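Local structure of lectin (Pleurotus ostreatus, 6T0Q) at residues V68-V73 with V103-T108. The protein probably binds galactose-type sugars, including N-acetyl-D-galactosamine, through calcium-containing carbohydrate-binding sites. Numbering follows the deposited sequence.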
ATOM      1  N   VAL A  68      15.827 -14.291  -8.996  1.00 25.60           N
ATOM      2  CA  VAL A  68      15.015 -13.328  -8.263  1.00 25.94           C
ATOM      3  C   VAL A  68      15.799 -12.051  -7.966  1.00 21.97           C
ATOM      4  O   VAL A  68      15.355 -10.948  -8.286  1.00 23.11           O
ATOM      5  CB  VAL A  68      14.466 -13.955  -6.963  1.00 24.93           C
ATOM      6  CG1 VAL A  68      13.693 -12.909  -6.144  1.00 26.11           C
ATOM      7  CG2 VAL A  68      13.592 -15.162  -7.283  1.00 29.20           C
ATOM      8  N   CYS A  69      16.970 -12.185  -7.354  1.00 20.87           N
ATOM      9  CA  CYS A  69      17.757 -11.025  -6.963  1.00 19.85           C
ATOM     10  C   CYS A  69      19.191 -11.483  -6.754  1.00 23.38           C
ATOM     11  O   CYS A  69      19.483 -12.682  -6.770  1.00 22.55           O
ATOM     12  CB  CYS A  69      17.182 -10.366  -5.700  1.00 28.30           C
ATOM     13  SG  CYS A  69      17.009 -11.478  -4.281  1.00 35.83           S
ATOM     14  N   ALA A  70      20.092 -10.511  -6.569  1.00 21.14           N
ATOM     15  CA  ALA A  70      21.516 -10.808  -6.467  1.00 22.74           C
ATOM     16  C   ALA A  70      22.169  -9.953  -5.399  1.00 22.74           C
ATOM     17  O   ALA A  70      21.823  -8.779  -5.235  1.00 20.01           O
ATOM     18  CB  ALA A  70      22.266 -10.561  -7.785  1.00 20.31           C
ATOM     19  N   THR A  71      23.125 -10.557  -4.694  1.00 21.04           N
ATOM     20  CA  THR A  71      24.079  -9.848  -3.854  1.00 21.64           C
ATOM     21  C   THR A  71      25.374  -9.711  -4.646  1.00 22.81           C
ATOM     22  O   THR A  71      25.911 -10.715  -5.125  1.00 22.48           O
ATOM     23  CB  THR A  71      24.323 -10.612  -2.554  1.00 24.93           C
ATOM     24  OG1 THR A  71      23.095 -10.712  -1.822  1.00 26.78           O
ATOM     25  CG2 THR A  71      25.375  -9.913  -1.711  1.00 22.89           C
ATOM     26  N   ILE A  72      25.863  -8.486  -4.804  1.00 18.28           N
ATOM     27  CA  ILE A  72      27.031  -8.221  -5.642  1.00 20.01           C
ATOM     28  C   ILE A  72      28.142  -7.632  -4.787  1.00 21.14           C
ATOM     29  O   ILE A  72      27.888  -6.768  -3.940  1.00 21.42           O
ATOM     30  CB  ILE A  72      26.668  -7.271  -6.804  1.00 21.74           C
ATOM     31  CG1 ILE A  72      25.640  -7.943  -7.730  1.00 21.84           C
ATOM     32  CG2 ILE A  72      27.923  -6.829  -7.586  1.00 20.12           C
ATOM     33  CD1 ILE A  72      24.882  -6.966  -8.624  1.00 22.23           C
ATOM     34  N   VAL A  73      29.375  -8.099  -4.999  1.00 15.88           N
ATOM     35  CA  VAL A  73      30.561  -7.441  -4.453  1.00 17.08           C
ATOM     36  C   VAL A  73      31.495  -7.147  -5.616  1.00 20.42           C
ATOM     37  O   VAL A  73      31.793  -8.047  -6.410  1.00 18.37           O
ATOM     38  CB  VAL A  73      31.277  -8.292  -3.386  1.00 21.21           C
ATOM     39  CG1 VAL A  73      32.569  -7.579  -2.931  1.00 15.37           C
ATOM     40  CG2 VAL A  73      30.352  -8.543  -2.174  1.00 18.23           C
ATOM     41  N   VAL A 103      20.413  -5.965  -6.072  1.00 20.71           N
ATOM     42  CA  VAL A 103      19.601  -5.655  -7.253  1.00 17.57           C
ATOM     43  C   VAL A 103      18.599  -6.780  -7.495  1.00 22.45           C
ATOM     44  O   VAL A 103      18.896  -7.962  -7.277  1.00 21.51           O
ATOM     45  CB  VAL A 103      20.497  -5.406  -8.493  1.00 21.59           C
ATOM     46  CG1 VAL A 103      21.153  -6.707  -8.964  1.00 20.75           C
ATOM     47  CG2 VAL A 103      19.690  -4.759  -9.632  1.00 18.17           C
ATOM     48  N   ALA A 104      17.402  -6.397  -7.946  1.00 23.62           N
ATOM     49  CA  ALA A 104      16.424  -7.342  -8.478  1.00 25.39           C
ATOM     50  C   ALA A 104      16.824  -7.801  -9.879  1.00 25.60           C
ATOM     51  O   ALA A 104      17.497  -7.084 -10.622  1.00 25.29           O
ATOM     52  CB  ALA A 104      15.030  -6.705  -8.533  1.00 22.79           C
ATOM     53  N   LEU A 105      16.383  -9.001 -10.251  1.00 22.32           N
ATOM     54  CA  LEU A 105      16.820  -9.618 -11.498  1.00 25.15           C
ATOM     55  C   LEU A 105      15.625 -10.001 -12.359  1.00 30.58           C
ATOM     56  O   LEU A 105      14.509 -10.183 -11.866  1.00 25.05           O
ATOM     57  CB  LEU A 105      17.671 -10.868 -11.233  1.00 21.82           C
ATOM     58  CG  LEU A 105      18.998 -10.602 -10.520  1.00 24.60           C
ATOM     59  CD1 LEU A 105      19.739 -11.925 -10.328  1.00 23.23           C
ATOM     60  CD2 LEU A 105      19.839  -9.611 -11.327  1.00 23.99           C
ATOM     61  N   GLN A 106      15.886 -10.132 -13.659  1.00 29.24           N
ATOM     62  CA  GLN A 106      14.942 -10.767 -14.562  1.00 31.21           C
ATOM     63  C   GLN A 106      14.954 -12.279 -14.344  1.00 30.41           C
ATOM     64  O   GLN A 106      15.965 -12.844 -13.917  1.00 26.80           O
ATOM     65  CB  GLN A 106      15.290 -10.442 -16.016  1.00 28.86           C
ATOM     66  CG  GLN A 106      15.098  -8.968 -16.367  1.00 29.48           C
ATOM     67  CD  GLN A 106      15.811  -8.572 -17.643  1.00 32.99           C
ATOM     68  OE1 GLN A 106      16.504  -9.382 -18.269  1.00 37.01           O
ATOM     69  NE2 GLN A 106      15.651  -7.321 -18.034  1.00 27.08           N
ATOM     70  N   PRO A 107      13.844 -12.961 -14.633  1.00 31.66           N
ATOM     71  CA  PRO A 107      13.752 -14.388 -14.276  1.00 34.07           C
ATOM     72  C   PRO A 107      14.677 -15.321 -15.055  1.00 31.40           C
ATOM     73  O   PRO A 107      15.155 -16.301 -14.468  1.00 30.28           O
ATOM     74  CB  PRO A 107      12.275 -14.718 -14.540  1.00 40.47           C
ATOM     75  CG  PRO A 107      11.785 -13.620 -15.440  1.00 41.74           C
ATOM     76  CD  PRO A 107      12.538 -12.404 -15.020  1.00 36.23           C
ATOM     77  N   THR A 108      14.951 -15.090 -16.342  1.00 28.28           N
ATOM     78  CA  THR A 108      15.658 -16.116 -17.110  1.00 31.21           C
ATOM     79  C   THR A 108      17.044 -15.718 -17.618  1.00 37.76           C
ATOM     80  O   THR A 108      17.873 -16.609 -17.863  1.00 39.17           O
ATOM     81  CB  THR A 108      14.809 -16.571 -18.311  1.00 38.63           C
ATOM     82  OG1 THR A 108      14.622 -15.476 -19.212  1.00 37.61           O
ATOM     83  CG2 THR A 108      13.451 -17.072 -17.837  1.00 42.15           C
TER
HETATM   84  O   HOH W   1      12.835 -10.575  -9.459  1.00 35.71           O
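Leu105 lies over the backbone of Cys69, just past the end of strand 98-104. Its CB is 3.7 Å from Val68 O. With CG anti to its own carbonyl carbon (chi1 -65°), the chain runs along the neighbouring strand. CG sits 3.8 Å from Cys69 CA. From there CD1 reaches Cys69 C, at 3.6 Å, and packs against the methyl of Ala70, 3.8 Å from its CB. Val103 touches the same Ala70 methyl through CG1, which also meets Ile72 CD1 at 3.8 Å. Ala70, Ile72, Val103 and Leu105 thus form one apolar patch, with Ala70 between Val103 and Leu105.

Ala70 and Val103 are an antiparallel hydrogen-bonded pair. Ala70 N donates to Val103 O at 2.9 Å, and Val103 N returns a longer bond to Ala70 O. Past the strand end, Leu105 N donates to Val68 O. A water lies within hydrogen-bonding distance of both Val68 O and Leu105 O.

On its other edge the strand has a classic beta bulge, where Val68 and Cys69 stand opposite the single residue His134. A Cys69-Cys231 disulfide links this sheet to the one containing strand 229-239. Strand 67-76 runs between 98-104 and 126-135, while Val84 of strand 79-84, in the facing sheet, packs on Val103 and Leu105.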